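Hypothetical protein (PDB 4M8R) is of unknown function but joins an N-terminal Ig-like domain to a WD40-like beta-propeller domain. Local coordinates at residues I299-A312 against Y323-S335. Residues are numbered along the deposited sequence; the frame is centred on the assembly and turned at random.
With EDO (1,2-ethanediol), chain H.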
ATOM      1  N   ILE A 299      12.369 -35.494 -22.737  1.00102.78           N
ATOM      2  CA  ILE A 299      12.880 -35.784 -21.397  1.00 99.59           C
ATOM      3  C   ILE A 299      12.090 -36.913 -20.732  1.00 95.79           C
ATOM      4  O   ILE A 299      10.868 -36.828 -20.582  1.00 91.87           O
ATOM      5  CB  ILE A 299      12.840 -34.531 -20.490  1.00 98.88           C
ATOM      6  CG1 ILE A 299      13.799 -33.452 -21.016  1.00100.12           C
ATOM      7  CG2 ILE A 299      13.195 -34.891 -19.050  1.00 97.48           C
ATOM      8  CD1 ILE A 299      13.166 -32.471 -21.980  1.00101.32           C
ATOM      9  N   GLU A 300      12.806 -37.966 -20.345  1.00 94.47           N
ATOM     10  CA  GLU A 300      12.253 -39.052 -19.543  1.00 94.33           C
ATOM     11  C   GLU A 300      13.296 -39.420 -18.485  1.00 92.39           C
ATOM     12  O   GLU A 300      14.320 -40.030 -18.799  1.00 94.29           O
ATOM     13  CB  GLU A 300      11.900 -40.255 -20.421  1.00100.29           C
ATOM     14  CG  GLU A 300      11.063 -41.315 -19.718  1.00104.03           C
ATOM     15  CD  GLU A 300      10.400 -42.286 -20.686  1.00109.28           C
ATOM     16  OE1 GLU A 300      11.126 -43.005 -21.407  1.00110.10           O
ATOM     17  OE2 GLU A 300       9.151 -42.338 -20.714  1.00109.29           O
ATOM     18  N   ALA A 301      13.032 -39.033 -17.238  1.00 87.16           N
ATOM     19  CA  ALA A 301      14.027 -39.112 -16.166  1.00 85.73           C
ATOM     20  C   ALA A 301      13.544 -39.954 -14.985  1.00 84.86           C
ATOM     21  O   ALA A 301      12.417 -40.444 -14.977  1.00 85.31           O
ATOM     22  CB  ALA A 301      14.383 -37.709 -15.698  1.00 83.39           C
ATOM     23  N   ASP A 302      14.412 -40.116 -13.990  1.00 84.63           N
ATOM     24  CA  ASP A 302      14.112 -40.942 -12.818  1.00 84.30           C
ATOM     25  C   ASP A 302      13.419 -40.171 -11.699  1.00 81.68           C
ATOM     26  O   ASP A 302      12.857 -40.779 -10.792  1.00 81.75           O
ATOM     27  CB  ASP A 302      15.391 -41.601 -12.301  1.00 85.78           C
ATOM     28  CG  ASP A 302      15.986 -42.564 -13.307  1.00 87.89           C
ATOM     29  OD1 ASP A 302      15.224 -43.379 -13.863  1.00 87.79           O
ATOM     30  OD2 ASP A 302      17.211 -42.507 -13.541  1.00 89.83           O
ATOM     31  N   ALA A 303      13.479 -38.843 -11.757  1.00 80.77           N
ATOM     32  CA  ALA A 303      12.650 -37.986 -10.902  1.00 77.03           C
ATOM     33  C   ALA A 303      12.615 -36.571 -11.466  1.00 75.96           C
ATOM     34  O   ALA A 303      13.616 -36.079 -11.998  1.00 77.96           O
ATOM     35  CB  ALA A 303      13.164 -37.970  -9.469  1.00 76.12           C
ATOM     36  N   ILE A 304      11.449 -35.935 -11.376  1.00 72.78           N
ATOM     37  CA  ILE A 304      11.278 -34.563 -11.834  1.00 70.56           C
ATOM     38  C   ILE A 304      10.405 -33.812 -10.839  1.00 68.45           C
ATOM     39  O   ILE A 304       9.291 -34.242 -10.537  1.00 68.25           O
ATOM     40  CB  ILE A 304      10.630 -34.489 -13.229  1.00 70.91           C
ATOM     41  CG1 ILE A 304      11.492 -35.226 -14.260  1.00 74.51           C
ATOM     42  CG2 ILE A 304      10.446 -33.035 -13.657  1.00 68.77           C
ATOM     43  CD1 ILE A 304      10.896 -35.254 -15.650  1.00 75.70           C
ATOM     44  N   ILE A 305      10.924 -32.699 -10.332  1.00 65.81           N
ATOM     45  CA  ILE A 305      10.184 -31.847  -9.417  1.00 64.07           C
ATOM     46  C   ILE A 305      10.231 -30.410  -9.934  1.00 61.99           C
ATOM     47  O   ILE A 305      11.315 -29.864 -10.130  1.00 63.25           O
ATOM     48  CB  ILE A 305      10.789 -31.888  -8.001  1.00 64.95           C
ATOM     49  CG1 ILE A 305      10.933 -33.338  -7.520  1.00 67.30           C
ATOM     50  CG2 ILE A 305       9.928 -31.085  -7.030  1.00 62.47           C
ATOM     51  CD1 ILE A 305      11.701 -33.477  -6.220  1.00 67.87           C
ATOM     52  N   PRO A 306       9.059 -29.789 -10.156  1.00 58.35           N
ATOM     53  CA  PRO A 306       9.067 -28.383 -10.534  1.00 56.58           C
ATOM     54  C   PRO A 306       9.452 -27.487  -9.357  1.00 54.76           C
ATOM     55  O   PRO A 306       9.201 -27.840  -8.206  1.00 54.07           O
ATOM     56  CB  PRO A 306       7.610 -28.108 -10.943  1.00 56.49           C
ATOM     57  CG  PRO A 306       6.928 -29.432 -10.990  1.00 57.75           C
ATOM     58  CD  PRO A 306       7.691 -30.324 -10.068  1.00 58.30           C
ATOM     59  N   PHE A 307      10.050 -26.337  -9.649  1.00 53.47           N
ATOM     60  CA  PHE A 307      10.375 -25.369  -8.608  1.00 52.07           C
ATOM     61  C   PHE A 307      10.248 -23.943  -9.112  1.00 50.22           C
ATOM     62  O   PHE A 307      10.117 -23.704 -10.309  1.00 49.54           O
ATOM     63  CB  PHE A 307      11.798 -25.599  -8.092  1.00 53.51           C
ATOM     64  CG  PHE A 307      12.862 -25.367  -9.128  1.00 54.73           C
ATOM     65  CD1 PHE A 307      13.334 -24.087  -9.381  1.00 54.90           C
ATOM     66  CD2 PHE A 307      13.389 -26.424  -9.849  1.00 56.36           C
ATOM     67  CE1 PHE A 307      14.311 -23.869 -10.338  1.00 56.71           C
ATOM     68  CE2 PHE A 307      14.369 -26.211 -10.803  1.00 58.22           C
ATOM     69  CZ  PHE A 307      14.829 -24.936 -11.052  1.00 58.22           C
ATOM     70  N   TYR A 308      10.282 -23.001  -8.175  1.00 48.41           N
ATOM     71  CA  TYR A 308      10.393 -21.593  -8.515  1.00 48.58           C
ATOM     72  C   TYR A 308      11.287 -20.865  -7.530  1.00 49.56           C
ATOM     73  O   TYR A 308      11.407 -21.273  -6.380  1.00 50.77           O
ATOM     74  CB  TYR A 308       9.015 -20.929  -8.555  1.00 46.40           C
ATOM     75  CG  TYR A 308       8.383 -20.668  -7.207  1.00 44.30           C
ATOM     76  CD1 TYR A 308       7.650 -21.655  -6.551  1.00 43.06           C
ATOM     77  CD2 TYR A 308       8.494 -19.420  -6.602  1.00 44.04           C
ATOM     78  CE1 TYR A 308       7.054 -21.412  -5.324  1.00 41.48           C
ATOM     79  CE2 TYR A 308       7.905 -19.164  -5.377  1.00 42.61           C
ATOM     80  CZ  TYR A 308       7.191 -20.164  -4.739  1.00 41.29           C
ATOM     81  OH  TYR A 308       6.617 -19.906  -3.520  1.00 39.92           O
ATOM     82  N   PHE A 309      11.921 -19.797  -8.002  1.00 50.57           N
ATOM     83  CA  PHE A 309      12.583 -18.821  -7.140  1.00 50.71           C
ATOM     84  C   PHE A 309      11.720 -17.566  -7.101  1.00 48.36           C
ATOM     85  O   PHE A 309      11.388 -17.028  -8.148  1.00 47.13           O
ATOM     86  CB  PHE A 309      13.941 -18.416  -7.714  1.00 53.16           C
ATOM     87  CG  PHE A 309      14.999 -19.473  -7.621  1.00 54.14           C
ATOM     88  CD1 PHE A 309      15.124 -20.433  -8.609  1.00 55.23           C
ATOM     89  CD2 PHE A 309      15.902 -19.476  -6.566  1.00 54.47           C
ATOM     90  CE1 PHE A 309      16.118 -21.396  -8.534  1.00 57.16           C
ATOM     91  CE2 PHE A 309      16.896 -20.436  -6.484  1.00 56.31           C
ATOM     92  CZ  PHE A 309      17.006 -21.400  -7.472  1.00 57.52           C
ATOM     93  N   GLY A 310      11.358 -17.107  -5.909  1.00 47.29           N
ATOM     94  CA  GLY A 310      10.705 -15.810  -5.751  1.00 47.02           C
ATOM     95  C   GLY A 310      11.768 -14.729  -5.684  1.00 49.66           C
ATOM     96  O   GLY A 310      12.556 -14.699  -4.742  1.00 51.61           O
HETATM   97  N   MSE A 311      11.802 -13.852  -6.688  1.00 50.97           N
HETATM   98  CA  MSE A 311      12.870 -12.846  -6.813  1.00 52.58           C
HETATM   99  C   MSE A 311      12.551 -11.545  -6.114  1.00 53.73           C
HETATM  100  O   MSE A 311      13.372 -10.631  -6.100  1.00 54.25           O
HETATM  101  CB  MSE A 311      13.141 -12.584  -8.291  1.00 53.09           C
HETATM  102  CG  MSE A 311      13.459 -13.869  -9.050  1.00 53.11           C
HETATM  103 SE   MSE A 311      15.021 -14.792  -8.295  0.75 53.20          SE
HETATM  104  CE  MSE A 311      16.405 -13.434  -8.642  1.00 57.28           C
ATOM    105  N   ALA A 312      11.351 -11.449  -5.543  1.00 54.64           N
ATOM    106  CA  ALA A 312      10.987 -10.359  -4.638  1.00 56.14           C
ATOM    107  C   ALA A 312       9.974 -10.881  -3.632  1.00 59.14           C
ATOM    108  O   ALA A 312       9.413 -11.962  -3.817  1.00 57.48           O
ATOM    109  CB  ALA A 312      10.397  -9.195  -5.410  1.00 56.12           C
ATOM    110  N   TYR A 323       3.928 -11.051  -9.469  1.00 73.51           N
ATOM    111  CA  TYR A 323       4.947 -11.738  -8.685  1.00 65.00           C
ATOM    112  C   TYR A 323       6.079 -12.210  -9.592  1.00 62.45           C
ATOM    113  O   TYR A 323       5.860 -13.031 -10.479  1.00 61.61           O
ATOM    114  CB  TYR A 323       4.309 -12.924  -7.956  1.00 60.57           C
ATOM    115  CG  TYR A 323       5.199 -13.626  -6.959  1.00 57.38           C
ATOM    116  CD1 TYR A 323       5.994 -12.905  -6.075  1.00 58.40           C
ATOM    117  CD2 TYR A 323       5.213 -15.017  -6.866  1.00 53.50           C
ATOM    118  CE1 TYR A 323       6.802 -13.550  -5.152  1.00 56.73           C
ATOM    119  CE2 TYR A 323       6.015 -15.667  -5.941  1.00 51.87           C
ATOM    120  CZ  TYR A 323       6.811 -14.929  -5.084  1.00 53.29           C
ATOM    121  OH  TYR A 323       7.616 -15.551  -4.152  1.00 51.37           O
ATOM    122  N   GLN A 324       7.284 -11.690  -9.360  1.00 60.72           N
ATOM    123  CA  GLN A 324       8.434 -11.942 -10.232  1.00 60.30           C
ATOM    124  C   GLN A 324       9.223 -13.176  -9.811  1.00 55.88           C
ATOM    125  O   GLN A 324       9.531 -13.350  -8.638  1.00 53.57           O
ATOM    126  CB  GLN A 324       9.338 -10.710 -10.283  1.00 63.70           C
ATOM    127  CG  GLN A 324       8.746  -9.593 -11.132  1.00 68.06           C
ATOM    128  CD  GLN A 324       9.185  -8.206 -10.713  1.00 71.15           C
ATOM    129  OE1 GLN A 324       9.658  -7.418 -11.533  1.00 76.36           O
ATOM    130  NE2 GLN A 324       9.011  -7.889  -9.433  1.00 69.46           N
ATOM    131  N   LYS A 325       9.546 -14.030 -10.775  1.00 55.48           N
ATOM    132  CA  LYS A 325      10.154 -15.322 -10.471  1.00 53.67           C
ATOM    133  C   LYS A 325      10.814 -16.011 -11.662  1.00 55.13           C
ATOM    134  O   LYS A 325      10.526 -15.713 -12.817  1.00 57.78           O
ATOM    135  CB  LYS A 325       9.111 -16.257  -9.843  1.00 51.94           C
ATOM    136  CG  LYS A 325       7.787 -16.271 -10.573  1.00 53.86           C
ATOM    137  CD  LYS A 325       6.680 -16.976  -9.807  1.00 51.18           C
ATOM    138  CE  LYS A 325       5.327 -16.495 -10.317  1.00 53.33           C
ATOM    139  NZ  LYS A 325       4.423 -17.619 -10.659  1.00 53.55           N
ATOM    140  N   LYS A 326      11.725 -16.925 -11.342  1.00 54.94           N
ATOM    141  CA  LYS A 326      12.325 -17.831 -12.307  1.00 56.27           C
ATOM    142  C   LYS A 326      11.870 -19.229 -11.926  1.00 53.08           C
ATOM    143  O   LYS A 326      11.981 -19.617 -10.767  1.00 50.92           O
ATOM    144  CB  LYS A 326      13.850 -17.739 -12.250  1.00 58.49           C
ATOM    145  CG  LYS A 326      14.394 -16.392 -12.703  1.00 62.51           C
ATOM    146  CD  LYS A 326      15.791 -16.137 -12.156  1.00 64.36           C
ATOM    147  CE  LYS A 326      16.261 -14.718 -12.452  1.00 67.90           C
ATOM    148  NZ  LYS A 326      16.571 -14.501 -13.892  1.00 72.11           N
ATOM    149  N   VAL A 327      11.340 -19.975 -12.889  1.00 53.66           N
ATOM    150  CA  VAL A 327      10.837 -21.319 -12.621  1.00 51.96           C
ATOM    151  C   VAL A 327      11.527 -22.351 -13.488  1.00 53.09           C
ATOM    152  O   VAL A 327      12.068 -22.035 -14.546  1.00 54.41           O
ATOM    153  CB  VAL A 327       9.312 -21.421 -12.831  1.00 51.88           C
ATOM    154  CG1 VAL A 327       8.605 -20.271 -12.126  1.00 51.31           C
ATOM    155  CG2 VAL A 327       8.959 -21.440 -14.310  1.00 55.24           C
ATOM    156  N   GLY A 328      11.481 -23.595 -13.033  1.00 52.58           N
ATOM    157  CA  GLY A 328      12.064 -24.685 -13.784  1.00 55.04           C
ATOM    158  C   GLY A 328      11.790 -26.047 -13.194  1.00 54.40           C
ATOM    159  O   GLY A 328      10.909 -26.211 -12.346  1.00 51.74           O
ATOM    160  N   TYR A 329      12.565 -27.017 -13.667  1.00 57.36           N
ATOM    161  CA  TYR A 329      12.440 -28.410 -13.279  1.00 57.78           C
ATOM    162  C   TYR A 329      13.762 -28.913 -12.704  1.00 57.52           C
ATOM    163  O   TYR A 329      14.827 -28.668 -13.279  1.00 58.34           O
ATOM    164  CB  TYR A 329      12.104 -29.251 -14.505  1.00 61.41           C
ATOM    165  CG  TYR A 329      10.663 -29.196 -14.969  1.00 62.38           C
ATOM    166  CD1 TYR A 329       9.647 -29.784 -14.223  1.00 61.04           C
ATOM    167  CD2 TYR A 329      10.323 -28.614 -16.190  1.00 65.85           C
ATOM    168  CE1 TYR A 329       8.333 -29.765 -14.656  1.00 62.45           C
ATOM    169  CE2 TYR A 329       9.010 -28.592 -16.633  1.00 67.25           C
ATOM    170  CZ  TYR A 329       8.019 -29.170 -15.863  1.00 66.15           C
ATOM    171  OH  TYR A 329       6.711 -29.160 -16.299  1.00 68.88           O
HETATM  172  N   MSE A 330      13.688 -29.601 -11.566  1.00 56.41           N
HETATM  173  CA  MSE A 330      14.810 -30.389 -11.064  1.00 57.65           C
HETATM  174  C   MSE A 330      14.703 -31.712 -11.766  1.00 60.91           C
HETATM  175  O   MSE A 330      13.680 -32.384 -11.657  1.00 60.07           O
HETATM  176  CB  MSE A 330      14.732 -30.592  -9.552  1.00 55.59           C
HETATM  177  CG  MSE A 330      16.012 -31.191  -8.958  1.00 57.21           C
HETATM  178 SE   MSE A 330      16.240 -33.119  -9.353  0.75 60.03          SE
HETATM  179  CE  MSE A 330      14.537 -33.857  -8.677  1.00 58.32           C
ATOM    180  N   ILE A 331      15.749 -32.103 -12.494  1.00 64.01           N
ATOM    181  CA  ILE A 331      15.745 -33.354 -13.248  1.00 68.46           C
ATOM    182  C   ILE A 331      16.830 -34.289 -12.720  1.00 69.77           C
ATOM    183  O   ILE A 331      18.002 -33.917 -12.683  1.00 69.72           O
ATOM    184  CB  ILE A 331      15.953 -33.086 -14.754  1.00 72.28           C
ATOM    185  CG1 ILE A 331      14.735 -32.343 -15.307  1.00 72.05           C
ATOM    186  CG2 ILE A 331      16.161 -34.389 -15.517  1.00 75.94           C
ATOM    187  CD1 ILE A 331      14.975 -31.681 -16.644  1.00 75.83           C
ATOM    188  N   TYR A 332      16.430 -35.500 -12.325  1.00 70.43           N
ATOM    189  CA  TYR A 332      17.342 -36.469 -11.713  1.00 72.43           C
ATOM    190  C   TYR A 332      17.469 -37.748 -12.533  1.00 77.22           C
ATOM    191  O   TYR A 332      16.466 -38.330 -12.938  1.00 77.50           O
ATOM    192  CB  TYR A 332      16.872 -36.818 -10.296  1.00 70.41           C
ATOM    193  CG  TYR A 332      17.591 -38.007  -9.685  1.00 72.37           C
ATOM    194  CD1 TYR A 332      18.842 -37.859  -9.097  1.00 72.68           C
ATOM    195  CD2 TYR A 332      17.018 -39.275  -9.699  1.00 75.00           C
ATOM    196  CE1 TYR A 332      19.505 -38.939  -8.540  1.00 75.73           C
ATOM    197  CE2 TYR A 332      17.672 -40.363  -9.146  1.00 78.24           C
ATOM    198  CZ  TYR A 332      18.915 -40.193  -8.569  1.00 78.78           C
ATOM    199  OH  TYR A 332      19.566 -41.278  -8.023  1.00 81.88           O
ATOM    200  N   TYR A 333      18.709 -38.176 -12.762  1.00 81.33           N
ATOM    201  CA  TYR A 333      19.002 -39.465 -13.387  1.00 88.15           C
ATOM    202  C   TYR A 333      19.850 -40.287 -12.420  1.00 91.00           C
ATOM    203  O   TYR A 333      20.796 -39.764 -11.827  1.00 91.19           O
ATOM    204  CB  TYR A 333      19.769 -39.275 -14.699  1.00 91.88           C
ATOM    205  CG  TYR A 333      18.979 -38.594 -15.803  1.00 91.57           C
ATOM    206  CD1 TYR A 333      18.099 -39.317 -16.605  1.00 93.58           C
ATOM    207  CD2 TYR A 333      19.124 -37.228 -16.054  1.00 88.85           C
ATOM    208  CE1 TYR A 333      17.380 -38.701 -17.619  1.00 93.80           C
ATOM    209  CE2 TYR A 333      18.412 -36.603 -17.067  1.00 88.58           C
ATOM    210  CZ  TYR A 333      17.541 -37.340 -17.847  1.00 91.27           C
ATOM    211  OH  TYR A 333      16.829 -36.723 -18.857  1.00 91.31           O
ATOM    212  N   SER A 334      19.523 -41.570 -12.269  1.00 94.02           N
ATOM    213  CA  SER A 334      20.247 -42.443 -11.340  1.00 96.00           C
ATOM    214  C   SER A 334      21.626 -42.871 -11.858  1.00100.41           C
ATOM    215  O   SER A 334      22.486 -43.251 -11.068  1.00101.65           O
ATOM    216  CB  SER A 334      19.420 -43.689 -10.995  1.00 96.68           C
ATOM    217  OG  SER A 334      18.058 -43.365 -10.802  1.00 91.79           O
ATOM    218  N   SER A 335      21.839 -42.801 -13.172  1.00103.33           N
ATOM    219  CA  SER A 335      23.104 -43.231 -13.773  1.00109.29           C
ATOM    220  C   SER A 335      23.439 -42.455 -15.049  1.00111.74           C
ATOM    221  O   SER A 335      22.667 -41.593 -15.484  1.00109.09           O
ATOM    222  CB  SER A 335      23.035 -44.727 -14.075  1.00114.45           C
ATOM    223  OG  SER A 335      21.887 -45.022 -14.844  1.00114.94           O
TER
HETATM  224  C1  EDO H 506       8.535 -26.283  -5.482  1.00 51.08           C
HETATM  225  O1  EDO H 506       7.664 -26.992  -4.596  1.00 56.80           O
HETATM  226  C2  EDO H 506       8.938 -24.976  -4.814  1.00 54.48           C
HETATM  227  O2  EDO H 506       9.903 -24.261  -5.600  1.00 55.18           O
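The Phe307 ring lies across the backbone of Gly328, its hydrogen-bonded-pair partner, with Gly328 CA 4.1 Å from the ring centroid in a CH-pi contact. A chi1 of 64° sets CG between the backbone N and the carbonyl carbon and folds the ring over the neighbouring strand, where Gly328, having no side chain, lets the ring come down on the backbone. Met330, a selenomethionine, extends this face: bent at chi2 and chi3, it runs alongside Ile305, CE 3.8 Å from Ile305 CD1. On the reverse face the Tyr329 ring spans Ile304 CG2 and Pro306 CG. Paired backbone bonds such as Met330 N to Ile305 O (2.8 Å) join the strands. Toward one end, Ala301 CB packs over a face of the Tyr333 ring. There, Asp302 and Ala303 both oppose Tyr332 in a classic beta bulge, and Tyr332 O accepts both N-H groups. Beyond, Ser334 N donates almost straight (170°) to the anti lone pair of Asp302 OD2, 2.8 Å away, while OD1 salt-bridges Lys281. Strands 303-310 and 325-333 begin a four-stranded antiparallel sheet, consistent with a propeller blade; Phe307 and Met330 pack on strand 340-348, whereas Ile304 and Tyr329 meet strand 282-288 of the adjacent sheet.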